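Succinate-semialdehyde dehydrogenase (Synechococcus sp., PDB 4ITA) probably oxidises succinic semialdehyde to succinate with NADP+ as electron acceptor, as a member of the aldehyde dehydrogenase family. Local coordinates at residues Y96-E107 with L439-V448. Sequence-based numbering, arbitrary orientation.
Sequences YAEHGEQFLANE and LGLAGIRTFV. With EDO (1,2-ethanediol), chain F.
Phe103 O is gripped side-on by two nitrogens of Arg445, NE at 2.8 Å and NH2 at 3.0 Å, both with the oxygen close to the guanidinium plane. The contact ties the C-terminal end of helix 79-103, in the aldehyde dehydrogenase fold, to the short helix 440-445 that precedes strand 448-455; the axes of 96-103 and 440-445 cross at -69°. The NE bond runs nearly along the C=O axis, whereas NH2 comes in tilted from the carbonyl plane. That same NH2 makes a salt bridge to Glu107 OE2 (2.9 Å), meeting it from above the carboxylate, whose plane stands 83° from that of the guanidinium. Water 2 joins Glu107 OE1 to Arg445 NH1, and Tyr120 of strand 115-129 hydrogen-bonds OE1 and makes a cation-pi contact with Arg445. The Arg445 chain bends at chi2 (-68°), which brings the guanidinium to the C-terminal end of 96-103. A leucine in its place would probably leave Phe103 O without both donors and Glu107 without its cationic mate. Leu441 CD1 lies against both a guanidinium face and Phe103 CG, 3.6 Å from the latter. Next to this polar end, Ile444 packs among four residues: CG2 on Phe103 CB, CB on the Tyr96 ring, and CD1 on Leu104 CD1 (3.7 Å) and the bare CA of Gly100. Pro145 of helix 137-149 touches both Tyr96 and Ile444. Past the ring, the Tyr96 hydroxyl donates to a lone pair of Gly440 O at 2.7 Å and sits 3.5 Å from Gly443 CA, where a beta carbon would collide with it.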
loop_
_atom_site.group_PDB
_atom_site.type_symbol
_atom_site.label_atom_id
_atom_site.label_comp_id
_atom_site.label_asym_id
_atom_site.label_seq_id
_atom_site.Cartn_x
_atom_site.Cartn_y
_atom_site.Cartn_z
ATOM N N TYR A 96 -3.653 -15.986 13.845
ATOM C CA TYR A 96 -4.521 -14.816 13.911
ATOM C C TYR A 96 -5.654 -14.955 14.932
ATOM O O TYR A 96 -6.078 -13.963 15.516
ATOM C CB TYR A 96 -4.996 -14.385 12.518
ATOM C CG TYR A 96 -3.853 -13.750 11.764
ATOM C CD1 TYR A 96 -3.318 -12.536 12.185
ATOM C CD2 TYR A 96 -3.266 -14.379 10.673
ATOM C CE1 TYR A 96 -2.252 -11.947 11.518
ATOM C CE2 TYR A 96 -2.197 -13.795 9.998
ATOM C CZ TYR A 96 -1.698 -12.584 10.432
ATOM O OH TYR A 96 -0.643 -12.008 9.776
ATOM N N ALA A 97 -6.116 -16.175 15.181
ATOM C CA ALA A 97 -7.022 -16.397 16.307
ATOM C C ALA A 97 -6.360 -15.955 17.613
ATOM O O ALA A 97 -6.995 -15.318 18.457
ATOM C CB ALA A 97 -7.410 -17.853 16.385
ATOM N N GLU A 98 -5.080 -16.278 17.765
ATOM C CA GLU A 98 -4.367 -16.056 19.019
ATOM C C GLU A 98 -3.865 -14.622 19.218
ATOM O O GLU A 98 -3.713 -14.176 20.356
ATOM C CB GLU A 98 -3.230 -17.082 19.159
ATOM C CG GLU A 98 -3.748 -18.499 19.442
ATOM C CD GLU A 98 -2.745 -19.609 19.177
ATOM O OE1 GLU A 98 -1.544 -19.330 18.999
ATOM O OE2 GLU A 98 -3.174 -20.779 19.148
ATOM N N HIS A 99 -3.622 -13.902 18.120
ATOM C CA HIS A 99 -2.990 -12.583 18.189
ATOM C C HIS A 99 -3.791 -11.444 17.577
ATOM O O HIS A 99 -3.490 -10.278 17.822
ATOM C CB HIS A 99 -1.613 -12.602 17.507
ATOM C CG HIS A 99 -0.636 -13.533 18.145
ATOM N ND1 HIS A 99 0.076 -13.197 19.280
ATOM C CD2 HIS A 99 -0.252 -14.788 17.815
ATOM C CE1 HIS A 99 0.849 -14.212 19.623
ATOM N NE2 HIS A 99 0.675 -15.186 18.749
ATOM N N GLY A 100 -4.792 -11.767 16.766
ATOM C CA GLY A 100 -5.468 -10.760 15.961
ATOM C C GLY A 100 -6.128 -9.634 16.732
ATOM O O GLY A 100 -6.025 -8.466 16.339
ATOM N N GLU A 101 -6.792 -9.962 17.835
ATOM C CA GLU A 101 -7.442 -8.928 18.629
ATOM C C GLU A 101 -6.409 -7.947 19.178
ATOM O O GLU A 101 -6.584 -6.724 19.077
ATOM C CB GLU A 101 -8.261 -9.525 19.775
ATOM C CG GLU A 101 -8.970 -8.458 20.609
ATOM C CD GLU A 101 -10.066 -9.004 21.505
ATOM O OE1 GLU A 101 -10.236 -10.235 21.574
ATOM O OE2 GLU A 101 -10.769 -8.190 22.133
ATOM N N GLN A 102 -5.325 -8.479 19.744
ATOM C CA GLN A 102 -4.257 -7.646 20.291
ATOM C C GLN A 102 -3.637 -6.787 19.205
ATOM O O GLN A 102 -3.342 -5.612 19.420
ATOM C CB GLN A 102 -3.173 -8.520 20.925
ATOM C CG GLN A 102 -3.676 -9.433 22.046
ATOM C CD GLN A 102 -4.033 -10.834 21.569
ATOM O OE1 GLN A 102 -4.926 -11.012 20.742
ATOM N NE2 GLN A 102 -3.332 -11.837 22.087
ATOM N N PHE A 103 -3.444 -7.382 18.033
ATOM C CA PHE A 103 -2.843 -6.690 16.898
ATOM C C PHE A 103 -3.705 -5.541 16.390
ATOM O O PHE A 103 -3.199 -4.644 15.726
ATOM C CB PHE A 103 -2.592 -7.677 15.758
ATOM C CG PHE A 103 -1.393 -8.571 15.956
ATOM C CD1 PHE A 103 -0.580 -8.478 17.083
ATOM C CD2 PHE A 103 -1.076 -9.514 14.987
ATOM C CE1 PHE A 103 0.530 -9.318 17.228
ATOM C CE2 PHE A 103 0.021 -10.340 15.123
ATOM C CZ PHE A 103 0.824 -10.247 16.244
ATOM N N LEU A 104 -5.002 -5.578 16.685
ATOM C CA LEU A 104 -5.932 -4.552 16.220
ATOM C C LEU A 104 -6.427 -3.620 17.328
ATOM O O LEU A 104 -7.303 -2.784 17.091
ATOM C CB LEU A 104 -7.121 -5.201 15.502
ATOM C CG LEU A 104 -6.792 -5.900 14.181
ATOM C CD1 LEU A 104 -8.014 -6.634 13.647
ATOM C CD2 LEU A 104 -6.295 -4.888 13.145
ATOM N N ALA A 105 -5.871 -3.762 18.528
ATOM C CA ALA A 105 -6.263 -2.922 19.662
ATOM C C ALA A 105 -5.930 -1.447 19.435
ATOM O O ALA A 105 -4.986 -1.115 18.709
ATOM C CB ALA A 105 -5.596 -3.417 20.933
ATOM N N ASN A 106 -6.714 -0.566 20.060
ATOM C CA ASN A 106 -6.448 0.869 19.986
ATOM C C ASN A 106 -5.022 1.185 20.404
ATOM O O ASN A 106 -4.511 0.615 21.370
ATOM C CB ASN A 106 -7.375 1.646 20.917
ATOM C CG ASN A 106 -8.831 1.555 20.528
ATOM O OD1 ASN A 106 -9.189 1.095 19.439
ATOM N ND2 ASN A 106 -9.695 2.011 21.427
ATOM N N GLU A 107 -4.390 2.105 19.688
ATOM C CA GLU A 107 -3.065 2.578 20.069
ATOM C C GLU A 107 -3.162 4.051 20.440
ATOM O O GLU A 107 -3.467 4.892 19.594
ATOM C CB GLU A 107 -2.057 2.336 18.944
ATOM C CG GLU A 107 -1.829 0.843 18.691
ATOM C CD GLU A 107 -0.977 0.536 17.469
ATOM O OE1 GLU A 107 -1.019 1.307 16.490
ATOM O OE2 GLU A 107 -0.273 -0.495 17.491
ATOM N N LEU A 439 1.414 -11.864 6.797
ATOM C CA LEU A 439 1.876 -12.522 8.026
ATOM C C LEU A 439 2.352 -11.547 9.108
ATOM O O LEU A 439 2.400 -10.332 8.889
ATOM C CB LEU A 439 2.931 -13.594 7.720
ATOM C CG LEU A 439 2.460 -14.649 6.716
ATOM C CD1 LEU A 439 3.545 -15.682 6.471
ATOM C CD2 LEU A 439 1.173 -15.316 7.196
ATOM N N GLY A 440 2.657 -12.072 10.292
ATOM C CA GLY A 440 2.971 -11.217 11.425
ATOM C C GLY A 440 1.892 -10.176 11.691
ATOM O O GLY A 440 0.709 -10.375 11.401
ATOM N N LEU A 441 2.301 -9.047 12.252
ATOM C CA LEU A 441 1.391 -7.937 12.469
ATOM C C LEU A 441 0.923 -7.369 11.132
ATOM O O LEU A 441 -0.247 -6.997 10.968
ATOM C CB LEU A 441 2.086 -6.853 13.298
ATOM C CG LEU A 441 1.321 -5.539 13.474
ATOM C CD1 LEU A 441 0.039 -5.777 14.231
ATOM C CD2 LEU A 441 2.182 -4.505 14.195
ATOM N N ALA A 442 1.843 -7.301 10.172
ATOM C CA ALA A 442 1.553 -6.693 8.880
ATOM C C ALA A 442 0.320 -7.279 8.203
ATOM O O ALA A 442 -0.494 -6.542 7.647
ATOM C CB ALA A 442 2.764 -6.812 7.955
ATOM N N GLY A 443 0.175 -8.602 8.253
ATOM C CA GLY A 443 -0.907 -9.264 7.544
ATOM C C GLY A 443 -2.291 -8.786 7.940
ATOM O O GLY A 443 -3.211 -8.765 7.122
ATOM N N ILE A 444 -2.459 -8.409 9.200
ATOM C CA ILE A 444 -3.778 -7.980 9.659
ATOM C C ILE A 444 -3.931 -6.456 9.634
ATOM O O ILE A 444 -5.025 -5.933 9.832
ATOM C CB ILE A 444 -4.127 -8.599 11.043
ATOM C CG1 ILE A 444 -5.646 -8.651 11.262
ATOM C CG2 ILE A 444 -3.381 -7.900 12.182
ATOM C CD1 ILE A 444 -6.067 -9.488 12.458
ATOM N N ARG A 445 -2.841 -5.745 9.368
ATOM C CA ARG A 445 -2.897 -4.284 9.281
ATOM C C ARG A 445 -3.056 -3.754 7.860
ATOM O O ARG A 445 -3.368 -2.586 7.675
ATOM C CB ARG A 445 -1.655 -3.651 9.912
ATOM C CG ARG A 445 -1.589 -3.783 11.417
ATOM C CD ARG A 445 -2.667 -2.972 12.124
ATOM N NE ARG A 445 -2.447 -2.948 13.571
ATOM C CZ ARG A 445 -1.573 -2.158 14.183
ATOM N NH1 ARG A 445 -0.834 -1.314 13.481
ATOM N NH2 ARG A 445 -1.442 -2.212 15.503
ATOM N N THR A 446 -2.842 -4.595 6.857
ATOM C CA THR A 446 -2.815 -4.119 5.472
ATOM C C THR A 446 -4.143 -3.558 4.988
ATOM O O THR A 446 -4.204 -2.462 4.427
ATOM C CB THR A 446 -2.375 -5.227 4.521
ATOM O OG1 THR A 446 -1.058 -5.661 4.891
ATOM C CG2 THR A 446 -2.344 -4.710 3.088
ATOM N N PHE A 447 -5.213 -4.306 5.217
ATOM C CA PHE A 447 -6.509 -3.950 4.656
ATOM C C PHE A 447 -7.517 -3.566 5.732
ATOM O O PHE A 447 -8.633 -4.074 5.779
ATOM C CB PHE A 447 -7.032 -5.074 3.760
ATOM C CG PHE A 447 -6.181 -5.309 2.538
ATOM C CD1 PHE A 447 -5.998 -4.302 1.606
ATOM C CD2 PHE A 447 -5.541 -6.525 2.346
ATOM C CE1 PHE A 447 -5.210 -4.509 0.478
ATOM C CE2 PHE A 447 -4.751 -6.741 1.227
ATOM C CZ PHE A 447 -4.586 -5.730 0.294
ATOM N N VAL A 448 -7.097 -2.655 6.598
ATOM C CA VAL A 448 -7.993 -2.047 7.566
ATOM C C VAL A 448 -7.897 -0.542 7.431
ATOM O O VAL A 448 -6.905 -0.015 6.911
ATOM C CB VAL A 448 -7.655 -2.442 9.025
ATOM C CG1 VAL A 448 -7.864 -3.934 9.245
ATOM C CG2 VAL A 448 -6.224 -2.054 9.368
HETATM C C1 EDO F . -6.962 -8.165 6.831
HETATM O O1 EDO F . -7.493 -8.273 5.494
HETATM C C2 EDO F . -6.339 -6.798 7.067
HETATM O O2 EDO F . -5.113 -6.769 6.321
HETATM O O HOH W 1 -2.738 -2.735 18.424
HETATM O O HOH W 2 1.135 0.348 14.796
#